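Side-chain contacts in transcriptional repressor (Vibrio fischeri, PDB 3KV1), which probably acts as a SorC-family transcriptional repressor, the part described here being its putative sugar-binding domain: residues Leu44-Leu49 / Gly75-Arg80; Ala69-Ala74 / Asp101-Arg106. All blocks are in the same frame, centred on the assembly; numbering follows the deposited sequence. Where two conformers were deposited one is given.

Interaction 1: Leu44-Leu49 / Gly75-Arg80; sequences LVSSYL and GIVTQR
R80 turns its guanidinium toward the last turns of helix 34-52 and gives NH1 to the backbone carbonyl of L49, a weak bond in which R80 NH1 and L49 O stand 3.3 Å apart and the angle at the hydrogen is only 125°. The second touch is lighter: in the conformer given, one of two deposited, S46 OG comes against V77 CG1 at 3.9 Å. Serine suits this place because its small side chain lets the loop pass close to the helix, while OG, in that conformer, hydrogen-bonds to K110 NZ. This helix packs on the central sheet of a Rossmann-like alpha/beta domain, V45 and Y48 lying against strands 223-227 and 248-252; segment 75-80 belongs to the connection from helix 65-72 to strand 83-86, so the loop crosses the side of the helix that V45 and Y48 do not use. Its own loop helps to aim the arginine. The chain bends at chi2 and chi3, folding the guanidinium back side-on to T78 O, which lies in its plane, 2.9 Å from R80 NE and 2.8 Å from R80 NH2. Rotation of the group is thereby restricted. An arginine has donors enough for further holds: NH1 also bonds L53 O and NH2 bonds N50 O, while N50 OD1 takes the N-H of T78, tying the loop to the helix's C-terminal end.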
loop_
_atom_site.group_PDB
_atom_site.type_symbol
_atom_site.label_atom_id
_atom_site.label_comp_id
_atom_site.label_asym_id
_atom_site.label_seq_id
_atom_site.Cartn_x
_atom_site.Cartn_y
_atom_site.Cartn_z
ATOM N N LEU A 44 -19.141 -1.507 19.328
ATOM C CA LEU A 44 -20.020 -2.638 19.129
ATOM C C LEU A 44 -19.502 -3.424 17.932
ATOM O O LEU A 44 -19.544 -4.654 17.928
ATOM C CB LEU A 44 -21.435 -2.135 18.824
ATOM C CG LEU A 44 -22.075 -1.346 19.986
ATOM C CD1 LEU A 44 -23.469 -0.891 19.546
ATOM C CD2 LEU A 44 -22.151 -2.193 21.259
ATOM N N VAL A 45 -19.037 -2.714 16.915
ATOM C CA VAL A 45 -18.507 -3.430 15.725
ATOM C C VAL A 45 -17.223 -4.213 16.073
ATOM O O VAL A 45 -17.012 -5.346 15.592
ATOM C CB VAL A 45 -18.252 -2.460 14.560
ATOM C CG1 VAL A 45 -17.574 -3.208 13.386
ATOM C CG2 VAL A 45 -19.578 -1.845 14.116
ATOM N N SER A 46 -16.374 -3.627 16.920
ATOM C CA SER A 46 -15.112 -4.271 17.356
ATOM C C SER A 46 -15.393 -5.613 18.041
ATOM O O SER A 46 -14.721 -6.628 17.791
ATOM C CB SER A 46 -14.330 -3.362 18.315
ATOM O OG SER A 46 -13.109 -3.979 18.752
ATOM N N SER A 47 -16.384 -5.601 18.921
ATOM C CA SER A 47 -16.782 -6.799 19.620
ATOM C C SER A 47 -17.378 -7.841 18.676
ATOM O O SER A 47 -17.074 -9.037 18.800
ATOM C CB SER A 47 -17.770 -6.461 20.736
ATOM O OG SER A 47 -18.171 -7.668 21.329
ATOM N N TYR A 48 -18.229 -7.393 17.751
ATOM C CA TYR A 48 -18.805 -8.275 16.737
ATOM C C TYR A 48 -17.667 -8.955 15.941
ATOM O O TYR A 48 -17.684 -10.171 15.744
ATOM C CB TYR A 48 -19.782 -7.503 15.813
ATOM C CG TYR A 48 -20.141 -8.262 14.540
ATOM C CD1 TYR A 48 -21.196 -9.165 14.521
ATOM C CD2 TYR A 48 -19.412 -8.067 13.376
ATOM C CE1 TYR A 48 -21.507 -9.870 13.340
ATOM C CE2 TYR A 48 -19.719 -8.742 12.211
ATOM C CZ TYR A 48 -20.750 -9.649 12.210
ATOM O OH TYR A 48 -21.012 -10.330 11.032
ATOM N N LEU A 49 -16.689 -8.184 15.479
ATOM C CA LEU A 49 -15.570 -8.789 14.745
ATOM C C LEU A 49 -14.740 -9.714 15.626
ATOM O O LEU A 49 -14.307 -10.799 15.194
ATOM C CB LEU A 49 -14.659 -7.729 14.158
ATOM C CG LEU A 49 -15.268 -6.935 12.996
ATOM C CD1 LEU A 49 -14.248 -5.884 12.556
ATOM C CD2 LEU A 49 -15.593 -7.867 11.825
ATOM N N GLY A 75 -10.410 -1.829 22.676
ATOM C CA GLY A 75 -10.922 -2.933 23.462
ATOM C C GLY A 75 -10.025 -4.162 23.356
ATOM O O GLY A 75 -9.094 -4.207 22.555
ATOM N N ILE A 76 -10.305 -5.166 24.173
ATOM C CA ILE A 76 -9.575 -6.432 24.135
ATOM C C ILE A 76 -10.140 -7.335 23.061
ATOM O O ILE A 76 -11.343 -7.631 23.066
ATOM C CB ILE A 76 -9.799 -7.211 25.422
ATOM C CG1 ILE A 76 -9.177 -6.461 26.595
ATOM C CG2 ILE A 76 -9.204 -8.651 25.306
ATOM C CD1 ILE A 76 -9.471 -7.131 27.929
ATOM N N VAL A 77 -9.281 -7.784 22.158
ATOM C CA VAL A 77 -9.691 -8.769 21.177
ATOM C C VAL A 77 -8.690 -9.925 21.172
ATOM O O VAL A 77 -7.489 -9.763 21.460
ATOM C CB VAL A 77 -9.830 -8.153 19.770
ATOM C CG1 VAL A 77 -10.876 -7.031 19.767
ATOM C CG2 VAL A 77 -8.487 -7.655 19.284
ATOM N N THR A 78 -9.204 -11.117 20.905
ATOM C CA THR A 78 -8.354 -12.284 20.774
ATOM C C THR A 78 -7.542 -12.198 19.483
ATOM O O THR A 78 -8.019 -11.684 18.473
ATOM C CB THR A 78 -9.220 -13.536 20.753
ATOM O OG1 THR A 78 -10.055 -13.526 21.919
ATOM C CG2 THR A 78 -8.362 -14.764 20.745
ATOM N N GLN A 79 -6.307 -12.681 19.514
ATOM C CA GLN A 79 -5.472 -12.619 18.322
ATOM C C GLN A 79 -5.823 -13.761 17.362
ATOM O O GLN A 79 -5.933 -14.923 17.786
ATOM C CB GLN A 79 -3.982 -12.653 18.710
ATOM C CG GLN A 79 -3.622 -11.528 19.711
ATOM C CD GLN A 79 -3.857 -10.137 19.110
ATOM O OE1 GLN A 79 -3.096 -9.694 18.262
ATOM N NE2 GLN A 79 -4.921 -9.457 19.550
ATOM N N ARG A 80 -6.031 -13.438 16.083
ATOM C CA ARG A 80 -6.264 -14.480 15.097
ATOM C C ARG A 80 -5.701 -14.056 13.761
ATOM O O ARG A 80 -5.610 -12.853 13.480
ATOM C CB ARG A 80 -7.764 -14.850 15.013
ATOM C CG ARG A 80 -8.668 -14.030 14.062
ATOM C CD ARG A 80 -8.841 -12.551 14.462
ATOM N NE ARG A 80 -9.206 -12.292 15.860
ATOM C CZ ARG A 80 -10.444 -12.241 16.352
ATOM N NH1 ARG A 80 -11.504 -12.479 15.583
ATOM N NH2 ARG A 80 -10.631 -11.923 17.623
#

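Interaction 2: Ala69-Ala74 / Asp101-Arg106; sequences AVADHA and DHICRR
A71 makes the apolar part of this contact, its methyl meeting two side chains of helix 100-111: A71 CB lies 3.8 Å from R106 CB and 4.0 Å from I103 CG2. Alanine fits because its one methyl points toward the neighbouring helix, between I103 and R106, and the backbones come close, with A71 CA and R106 CA 5.7 Å apart. I103 reaches it through the CG2 branch and also packs on V67 and A68 of helix 65-72 and on V61 of strand 58-61, joining the helix pair to the sheet. The two helices belong to successive beta-alpha-beta crossovers of the Rossmann-like domain, helix 65-72 connecting parallel strands 58-61 and 83-86, and helix 100-111 connecting 83-86 and 114-116. The polar part is a salt bridge near the surface, where D72 is exposed. D72 OD1 accepts R106 NE at 2.9 Å, a bent, weak hydrogen bond of 130°, and R106 NH2 stands further off, 3.5 Å from D72 OD1. Carboxylate and guanidinium planes are 29° apart. The arginine's aliphatic root covers A71 before its chain bends at chi3 (-63°) to bring NE to the acid. On the same helix, one turn apart, R105 NH1 forms a salt bridge with D101 OD2, which is also hydrogen-bonded to Y119 OH of the second subunit.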
loop_
_atom_site.group_PDB
_atom_site.type_symbol
_atom_site.label_atom_id
_atom_site.label_comp_id
_atom_site.label_asym_id
_atom_site.label_seq_id
_atom_site.Cartn_x
_atom_site.Cartn_y
_atom_site.Cartn_z
ATOM N N ALA A 69 -12.637 4.349 13.109
ATOM C CA ALA A 69 -12.974 4.238 14.541
ATOM C C ALA A 69 -12.902 2.774 15.038
ATOM O O ALA A 69 -12.566 2.535 16.195
ATOM C CB ALA A 69 -14.374 4.837 14.829
ATOM N N VAL A 70 -13.203 1.809 14.159
ATOM C CA VAL A 70 -13.159 0.384 14.568
ATOM C C VAL A 70 -11.705 -0.027 14.792
ATOM O O VAL A 70 -11.388 -0.731 15.735
ATOM C CB VAL A 70 -13.819 -0.526 13.501
ATOM C CG1 VAL A 70 -13.725 -2.009 13.902
ATOM C CG2 VAL A 70 -15.319 -0.092 13.249
ATOM N N ALA A 71 -10.820 0.439 13.924
ATOM C CA ALA A 71 -9.404 0.119 14.088
ATOM C C ALA A 71 -8.820 0.781 15.323
ATOM O O ALA A 71 -7.943 0.229 15.984
ATOM C CB ALA A 71 -8.628 0.513 12.817
ATOM N N ASP A 72 -9.361 1.943 15.678
ATOM C CA ASP A 72 -8.822 2.719 16.782
ATOM C C ASP A 72 -9.459 2.369 18.121
ATOM O O ASP A 72 -9.009 2.837 19.161
ATOM C CB ASP A 72 -8.954 4.221 16.488
ATOM C CG ASP A 72 -8.118 4.650 15.272
ATOM O OD1 ASP A 72 -7.154 3.925 14.919
ATOM O OD2 ASP A 72 -8.425 5.703 14.664
ATOM N N HIS A 73 -10.491 1.529 18.110
ATOM C CA HIS A 73 -11.157 1.201 19.364
ATOM C C HIS A 73 -10.201 0.381 20.231
ATOM O O HIS A 73 -9.666 -0.634 19.772
ATOM C CB HIS A 73 -12.438 0.417 19.136
ATOM C CG HIS A 73 -13.061 -0.066 20.408
ATOM N ND1 HIS A 73 -13.737 0.771 21.267
ATOM C CD2 HIS A 73 -13.064 -1.292 20.989
ATOM C CE1 HIS A 73 -14.153 0.078 22.313
ATOM N NE2 HIS A 73 -13.771 -1.180 22.157
ATOM N N ALA A 74 -10.000 0.803 21.476
ATOM C CA ALA A 74 -8.992 0.130 22.311
ATOM C C ALA A 74 -9.526 -0.997 23.199
ATOM O O ALA A 74 -9.138 -1.118 24.359
ATOM C CB ALA A 74 -8.242 1.163 23.153
ATOM N N ASP A 101 -6.148 1.529 3.278
ATOM C CA ASP A 101 -4.899 0.821 3.491
ATOM C C ASP A 101 -4.387 1.039 4.925
ATOM O O ASP A 101 -3.988 0.082 5.613
ATOM C CB ASP A 101 -3.889 1.321 2.450
ATOM C CG ASP A 101 -2.544 0.761 2.642
ATOM O OD1 ASP A 101 -2.493 -0.465 2.902
ATOM O OD2 ASP A 101 -1.557 1.542 2.515
ATOM N N HIS A 102 -4.342 2.294 5.372
ATOM C CA HIS A 102 -3.916 2.578 6.748
ATOM C C HIS A 102 -4.810 1.873 7.766
ATOM O O HIS A 102 -4.318 1.271 8.712
ATOM C CB HIS A 102 -3.939 4.084 7.030
ATOM C CG HIS A 102 -2.806 4.833 6.409
ATOM N ND1 HIS A 102 -1.556 4.905 6.988
ATOM C CD2 HIS A 102 -2.736 5.552 5.263
ATOM C CE1 HIS A 102 -0.761 5.630 6.219
ATOM N NE2 HIS A 102 -1.453 6.036 5.168
ATOM N N ILE A 103 -6.118 1.911 7.534
ATOM C CA ILE A 103 -7.055 1.222 8.412
ATOM C C ILE A 103 -6.774 -0.284 8.447
ATOM O O ILE A 103 -6.747 -0.874 9.525
ATOM C CB ILE A 103 -8.505 1.489 8.010
ATOM C CG1 ILE A 103 -8.778 3.020 8.097
ATOM C CG2 ILE A 103 -9.446 0.716 8.919
ATOM C CD1 ILE A 103 -10.161 3.431 7.436
ATOM N N CYS A 104 -6.518 -0.893 7.287
ATOM C CA CYS A 104 -6.254 -2.336 7.268
ATOM C C CYS A 104 -4.990 -2.641 8.080
ATOM O O CYS A 104 -4.932 -3.640 8.823
ATOM C CB CYS A 104 -6.014 -2.843 5.831
ATOM S SG CYS A 104 -7.592 -2.934 4.884
ATOM N N ARG A 105 -3.975 -1.804 7.932
ATOM C CA ARG A 105 -2.752 -2.031 8.701
ATOM C C ARG A 105 -2.997 -1.985 10.213
ATOM O O ARG A 105 -2.463 -2.805 10.982
ATOM C CB ARG A 105 -1.639 -1.047 8.267
ATOM C CG ARG A 105 -1.040 -1.489 6.925
ATOM C CD ARG A 105 -0.615 -0.351 5.991
ATOM N NE ARG A 105 0.201 0.663 6.634
ATOM C CZ ARG A 105 0.613 1.775 6.030
ATOM N NH1 ARG A 105 0.282 2.014 4.763
ATOM N NH2 ARG A 105 1.361 2.654 6.688
ATOM N N ARG A 106 -3.812 -1.027 10.634
ATOM C CA ARG A 106 -4.143 -0.897 12.062
ATOM C C ARG A 106 -5.004 -2.055 12.554
ATOM O O ARG A 106 -4.797 -2.560 13.662
ATOM C CB ARG A 106 -4.815 0.464 12.344
ATOM C CG ARG A 106 -3.843 1.626 12.102
ATOM C CD ARG A 106 -4.162 2.843 12.965
ATOM N NE ARG A 106 -5.476 3.400 12.659
ATOM C CZ ARG A 106 -5.701 4.305 11.713
ATOM N NH1 ARG A 106 -4.689 4.762 10.979
ATOM N NH2 ARG A 106 -6.932 4.758 11.498
#

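The segments alternate along the chain, 44-49, 69-74, 75-80, then 101-106, so the loop in interaction 1 directly continues the helix end in interaction 2. Their centres lie 12 Å apart on the same side of the chain's centre, and the two touch: V45 CG1 packs on V70 CG2 at 3.8 Å. Helix 65-72 thus sits between helices 34-52 and 100-111. K110, near the end of helix 100-111, is shared by both contacts, its NZ also bonding the backbone carbonyls of V70 and H73 in interaction 2. Helix 100-111 meets the second subunit as well, so this three-helix layer reaches the dimer partner through that helix.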